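Local coordinates for protein ribonuclease J (Methanolobus psychrophilus R15, PDB 5HAB) that probably degrades RNA as an exoribonuclease of the metallo-beta-lactamase and beta-CASP family, here captured in complex with RNA, at residues Pro85-Met90 with His118-Pro123; Met247-Leu252 with Ala281-Arg286. The protein carries 1 engineered substitution. All coordinates share one frame; numbering follows the deposited sequence.

Contact 1. Residues Pro85-Met90 with His118-Pro123; sequences PDDTIM and HRYAAP
Tyr120 reaches across to the 85-90 loop with the phenol end of its ring, where the hydroxyl settles between the carboxylate of Asp87 and the CG methylene of Met90. The one hydrogen bond between the segments runs from Tyr120 OH to Asp87 OD2, at 2.8 Å. It does not lie in the carboxylate plane: the hydroxyl sits above it, about 41° out, and the carboxylate and ring planes are turned 65° from each other. Asp87 and Tyr120 come from opposite directions, and Asp87 OD2 meets the ring at its edge, near its plane, 3.5 Å from Tyr120 CE2. Asp87 holds its carboxylate there by placing CG between its own backbone N and carbonyl carbon (chi1 70°).

Met90 packs a methylene against the hydroxyl end of the ring. Its side chain crosses that of Tyr120 at about a right angle, and Met90 CG lies 3.4 Å from Tyr120 OH, again at the ring edge. The turn that presents both residues is tied by a backbone bond from Met90 N to Asp87 O (2.9 Å), while Asp86 OD1 accepts from Thr88 OG1 at 2.7 Å. Arg119 NH1 stays 5.4 Å from Asp87 OD2, too far for a salt bridge but near enough that its charge may help stabilise the acid; that nitrogen bonds to Ser75 OG instead.

Met90 and Tyr120 both also touch Val97 of strand 96-102, and Asp87 touches Met41 of strand 41-46 and Leu116 of helix 113-116. The Tyr120-Asp87 bond joins two connecting loops, one leading into strand 96-102 and the other into its parallel neighbour 124-126, packed against strands 41-46 and 96-102 of the mixed sheet of the metallo-beta-lactamase fold.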
loop_
_atom_site.group_PDB
_atom_site.type_symbol
_atom_site.label_atom_id
_atom_site.label_comp_id
_atom_site.label_asym_id
_atom_site.label_seq_id
_atom_site.Cartn_x
_atom_site.Cartn_y
_atom_site.Cartn_z
ATOM N N PRO B 85 10.458 29.447 0.406
ATOM C CA PRO B 85 11.878 29.126 0.580
ATOM C C PRO B 85 12.597 30.074 1.527
ATOM O O PRO B 85 12.328 31.272 1.536
ATOM C CB PRO B 85 12.446 29.234 -0.845
ATOM C CG PRO B 85 11.408 29.899 -1.646
ATOM C CD PRO B 85 10.106 29.644 -1.009
ATOM N N ASP B 86 13.498 29.514 2.326
ATOM C CA ASP B 86 14.298 30.285 3.263
ATOM C C ASP B 86 15.464 30.924 2.530
ATOM O O ASP B 86 16.555 30.363 2.482
ATOM C CB ASP B 86 14.806 29.387 4.386
ATOM C CG ASP B 86 15.501 30.159 5.483
ATOM O OD1 ASP B 86 15.678 31.387 5.347
ATOM O OD2 ASP B 86 15.874 29.527 6.489
ATOM N N ASP B 87 15.242 32.113 1.985
ATOM C CA ASP B 87 16.262 32.774 1.185
ATOM C C ASP B 87 17.187 33.675 2.007
ATOM O O ASP B 87 18.006 34.396 1.443
ATOM C CB ASP B 87 15.605 33.577 0.062
ATOM C CG ASP B 87 14.859 34.788 0.568
ATOM O OD1 ASP B 87 14.472 34.811 1.757
ATOM O OD2 ASP B 87 14.654 35.719 -0.235
ATOM N N THR B 88 17.065 33.631 3.331
ATOM C CA THR B 88 17.967 34.399 4.187
ATOM C C THR B 88 19.410 33.929 3.990
ATOM O O THR B 88 20.355 34.713 4.127
ATOM C CB THR B 88 17.586 34.282 5.680
ATOM O OG1 THR B 88 17.731 32.926 6.114
ATOM C CG2 THR B 88 16.149 34.736 5.906
ATOM N N ILE B 89 19.567 32.660 3.612
ATOM C CA ILE B 89 20.880 32.093 3.315
ATOM C C ILE B 89 21.587 32.866 2.208
ATOM O O ILE B 89 22.795 32.735 2.040
ATOM C CB ILE B 89 20.793 30.615 2.910
ATOM C CG1 ILE B 89 20.096 30.488 1.554
ATOM C CG2 ILE B 89 20.086 29.804 3.988
ATOM C CD1 ILE B 89 20.747 29.501 0.634
ATOM N N MET B 90 20.838 33.640 1.426
ATOM C CA MET B 90 21.447 34.379 0.328
ATOM C C MET B 90 22.415 35.429 0.854
ATOM O O MET B 90 23.245 35.943 0.102
ATOM C CB MET B 90 20.381 35.037 -0.557
ATOM C CG MET B 90 19.504 34.046 -1.311
ATOM S SD MET B 90 20.438 32.982 -2.435
ATOM C CE MET B 90 20.995 34.171 -3.655
ATOM N N HIS B 118 10.697 41.258 -4.009
ATOM C CA HIS B 118 10.825 42.708 -3.860
ATOM C C HIS B 118 12.065 43.117 -3.068
ATOM O O HIS B 118 12.389 44.300 -2.991
ATOM C CB HIS B 118 9.572 43.297 -3.202
ATOM C CG HIS B 118 9.335 42.818 -1.804
ATOM N ND1 HIS B 118 10.071 43.265 -0.729
ATOM C CD2 HIS B 118 8.429 41.945 -1.303
ATOM C CE1 HIS B 118 9.639 42.676 0.373
ATOM N NE2 HIS B 118 8.643 41.872 0.052
ATOM N N ARG B 119 12.738 42.145 -2.458
ATOM C CA ARG B 119 13.950 42.424 -1.694
ATOM C C ARG B 119 15.210 42.395 -2.551
ATOM O O ARG B 119 16.287 42.770 -2.091
ATOM C CB ARG B 119 14.090 41.435 -0.539
ATOM C CG ARG B 119 13.164 41.746 0.611
ATOM C CD ARG B 119 13.467 40.900 1.827
ATOM N NE ARG B 119 12.416 41.064 2.821
ATOM C CZ ARG B 119 11.386 40.238 2.952
ATOM N NH1 ARG B 119 11.270 39.199 2.135
ATOM N NH2 ARG B 119 10.468 40.458 3.883
ATOM N N TYR B 120 15.079 41.946 -3.793
ATOM C CA TYR B 120 16.226 41.875 -4.691
ATOM C C TYR B 120 16.159 42.984 -5.732
ATOM O O TYR B 120 15.091 43.282 -6.269
ATOM C CB TYR B 120 16.305 40.503 -5.368
ATOM C CG TYR B 120 16.483 39.366 -4.391
ATOM C CD1 TYR B 120 17.749 38.989 -3.955
ATOM C CD2 TYR B 120 15.385 38.688 -3.882
ATOM C CE1 TYR B 120 17.914 37.955 -3.051
ATOM C CE2 TYR B 120 15.539 37.657 -2.977
ATOM C CZ TYR B 120 16.802 37.293 -2.565
ATOM O OH TYR B 120 16.945 36.264 -1.665
ATOM N N ALA B 121 17.308 43.598 -6.000
ATOM C CA ALA B 121 17.413 44.640 -7.012
ATOM C C ALA B 121 17.650 44.010 -8.379
ATOM O O ALA B 121 18.731 44.125 -8.960
ATOM C CB ALA B 121 18.528 45.613 -6.664
ATOM N N ALA B 122 16.628 43.321 -8.877
ATOM C CA ALA B 122 16.746 42.560 -10.112
ATOM C C ALA B 122 15.399 42.474 -10.824
ATOM O O ALA B 122 14.352 42.465 -10.179
ATOM C CB ALA B 122 17.293 41.159 -9.821
ATOM N N PRO B 123 15.422 42.448 -12.162
ATOM C CA PRO B 123 14.208 42.224 -12.951
ATOM C C PRO B 123 13.788 40.755 -12.927
ATOM O O PRO B 123 14.623 39.881 -12.697
ATOM C CB PRO B 123 14.629 42.638 -14.356
ATOM C CG PRO B 123 16.069 42.281 -14.400
ATOM C CD PRO B 123 16.615 42.550 -13.020
#

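Contact 2. Residues Met247-Leu252 with Ala281-Arg286; sequences MLKDVL and AQEMGR
The last turns of helix 241-253 run past the end region of helix 271-283, and the backbones come nearest at Leu252 and Met284, whose CA atoms are 8.1 Å apart; Lys249 and Glu283 are the other near pair, 9.6 Å between CA atoms. After Met284 the chain turns through Gly285, whose phi is positive, and a bond from Arg286 N to Ala281 O (3.2 Å) spans the turn.

Met284 carries the apolar part of the contact. Its CG stands between the backbone N and the carbonyl carbon (chi1 63°), and the extended chain beyond brings SD and CE alongside Leu252. The sulfur does most of the touching: Met284 SD is 3.9 Å from the backbone Leu252 O and 4.1 Å from Leu252 CB. Farther out, Met284 CE meets one methyl of the leucine, CD2, at 4.1 Å. The two side chains are set at a slant, in loose van der Waals contact.

On the more exposed side, Lys249 and Glu283 reach out with extended chains. Lys249 CE lies 4.0 Å from Glu283 OE1, and Lys249 NZ is 4.1 Å from the same oxygen, so the opposite charges are near without forming a salt bridge. The model places a sulfate, probably from the crystallisation liquor, implausibly close to Lys249 NZ as a covalent link, so the position of the amine is doubtful.

Further in, Leu252 packs on Phe280 of helix 271-283, on Val264 of strand 262-266 and on Ile372 of strand 370-374, while Met284 touches Met262. Both segments thus lie against the parallel sheet of the beta-CASP region, and the outer side of helix 241-253 faces the second subunit, where Asp250 makes a salt bridge to Lys237 of that neighbouring chain.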
loop_
_atom_site.group_PDB
_atom_site.type_symbol
_atom_site.label_atom_id
_atom_site.label_comp_id
_atom_site.label_asym_id
_atom_site.label_seq_id
_atom_site.Cartn_x
_atom_site.Cartn_y
_atom_site.Cartn_z
ATOM N N MET B 247 -8.757 10.272 -23.383
ATOM C CA MET B 247 -9.539 9.738 -22.267
ATOM C C MET B 247 -10.684 10.667 -21.867
ATOM O O MET B 247 -11.794 10.213 -21.574
ATOM C CB MET B 247 -8.642 9.474 -21.054
ATOM C CG MET B 247 -7.626 8.367 -21.272
ATOM S SD MET B 247 -6.823 7.786 -19.763
ATOM C CE MET B 247 -6.155 9.300 -19.081
ATOM N N LEU B 248 -10.412 11.968 -21.854
ATOM C CA LEU B 248 -11.428 12.942 -21.480
ATOM C C LEU B 248 -12.529 12.985 -22.545
ATOM O O LEU B 248 -13.723 13.059 -22.228
ATOM C CB LEU B 248 -10.794 14.320 -21.277
ATOM C CG LEU B 248 -11.581 15.368 -20.493
ATOM C CD1 LEU B 248 -12.253 14.776 -19.262
ATOM C CD2 LEU B 248 -10.640 16.480 -20.090
ATOM N N LYS B 249 -12.122 12.908 -23.809
ATOM C CA LYS B 249 -13.074 12.813 -24.907
ATOM C C LYS B 249 -14.011 11.626 -24.707
ATOM O O LYS B 249 -15.234 11.771 -24.766
ATOM C CB LYS B 249 -12.341 12.672 -26.241
ATOM C CG LYS B 249 -13.258 12.620 -27.451
ATOM C CD LYS B 249 -12.457 12.607 -28.745
ATOM C CE LYS B 249 -13.348 12.846 -29.957
ATOM N NZ LYS B 249 -12.549 13.143 -31.183
ATOM N N ASP B 250 -13.424 10.463 -24.437
ATOM C CA ASP B 250 -14.189 9.232 -24.261
ATOM C C ASP B 250 -15.150 9.337 -23.078
ATOM O O ASP B 250 -16.290 8.885 -23.157
ATOM C CB ASP B 250 -13.239 8.041 -24.083
ATOM C CG ASP B 250 -13.903 6.703 -24.388
ATOM O OD1 ASP B 250 -15.152 6.635 -24.410
ATOM O OD2 ASP B 250 -13.167 5.719 -24.621
ATOM N N VAL B 251 -14.691 9.935 -21.983
ATOM C CA VAL B 251 -15.533 10.069 -20.798
ATOM C C VAL B 251 -16.703 11.018 -21.071
ATOM O O VAL B 251 -17.810 10.816 -20.565
ATOM C CB VAL B 251 -14.711 10.544 -19.581
ATOM C CG1 VAL B 251 -15.625 10.924 -18.422
ATOM C CG2 VAL B 251 -13.727 9.464 -19.155
ATOM N N LEU B 252 -16.466 12.047 -21.879
ATOM C CA LEU B 252 -17.480 13.082 -22.071
ATOM C C LEU B 252 -18.500 12.714 -23.149
ATOM O O LEU B 252 -19.684 13.025 -23.020
ATOM C CB LEU B 252 -16.818 14.423 -22.403
ATOM C CG LEU B 252 -16.238 15.154 -21.188
ATOM C CD1 LEU B 252 -15.349 16.311 -21.612
ATOM C CD2 LEU B 252 -17.360 15.643 -20.290
ATOM N N ALA B 281 -17.128 20.276 -25.297
ATOM C CA ALA B 281 -18.436 20.858 -25.016
ATOM C C ALA B 281 -19.088 21.291 -26.322
ATOM O O ALA B 281 -20.298 21.149 -26.506
ATOM C CB ALA B 281 -18.314 22.034 -24.063
ATOM N N GLN B 282 -18.273 21.824 -27.228
ATOM C CA GLN B 282 -18.769 22.216 -28.542
ATOM C C GLN B 282 -19.092 21.002 -29.412
ATOM O O GLN B 282 -19.848 21.116 -30.373
ATOM C CB GLN B 282 -17.765 23.135 -29.248
ATOM C CG GLN B 282 -17.586 24.498 -28.571
ATOM C CD GLN B 282 -18.875 25.314 -28.477
ATOM O OE1 GLN B 282 -19.118 26.198 -29.298
ATOM N NE2 GLN B 282 -19.694 25.032 -27.468
ATOM N N GLU B 283 -18.508 19.850 -29.101
ATOM C CA GLU B 283 -18.779 18.648 -29.892
ATOM C C GLU B 283 -19.941 17.813 -29.312
ATOM O O GLU B 283 -20.376 16.837 -29.917
ATOM C CB GLU B 283 -17.492 17.806 -30.009
ATOM C CG GLU B 283 -17.578 16.611 -30.964
ATOM C CD GLU B 283 -16.246 15.898 -31.146
ATOM O OE1 GLU B 283 -16.224 14.842 -31.817
ATOM O OE2 GLU B 283 -15.228 16.379 -30.602
ATOM N N MET B 284 -20.455 18.195 -28.147
ATOM C CA MET B 284 -21.582 17.464 -27.563
ATOM C C MET B 284 -22.839 18.304 -27.322
ATOM O O MET B 284 -23.710 17.914 -26.541
ATOM C CB MET B 284 -21.152 16.782 -26.258
ATOM C CG MET B 284 -20.712 17.703 -25.144
ATOM S SD MET B 284 -19.742 16.829 -23.892
ATOM C CE MET B 284 -19.886 17.967 -22.532
ATOM N N GLY B 285 -22.917 19.459 -27.977
ATOM C CA GLY B 285 -24.083 20.327 -27.909
ATOM C C GLY B 285 -24.415 20.918 -26.552
ATOM O O GLY B 285 -25.578 21.186 -26.248
ATOM N N ARG B 286 -23.389 21.146 -25.742
ATOM C CA ARG B 286 -23.567 21.829 -24.466
ATOM C C ARG B 286 -22.863 23.180 -24.491
ATOM O O ARG B 286 -21.900 23.372 -25.233
ATOM C CB ARG B 286 -23.054 20.967 -23.312
ATOM C CG ARG B 286 -23.733 19.610 -23.221
ATOM C CD ARG B 286 -23.403 18.924 -21.911
ATOM N NE ARG B 286 -24.125 17.668 -21.744
ATOM C CZ ARG B 286 -24.650 17.263 -20.591
ATOM N NH1 ARG B 286 -24.541 18.023 -19.509
ATOM N NH2 ARG B 286 -25.292 16.106 -20.518
#

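Overall arrangement
Contact 1 closes before contact 2 opens along the chain, and the two lie on opposite sides of the chain's centre, with centres about 46 Å apart and nearest atoms about 31 Å apart. They have no helix, strand or sheet in common. Residues 85-90 and 118-123 lie in loops beside the mixed sheet containing strands 96-102 and 124-126, in the metallo-beta-lactamase part, whereas 247-252 and 281-286 lie on helix 241-253 and at the end region of helix 271-283, packed on the parallel sheet of the beta-CASP part. Contact 2 lies near a subunit interface, while no other chain of the assembly touches contact 1. Neither contact touches the bound RNA, whose nearest atoms are about 13 and 11 Å away.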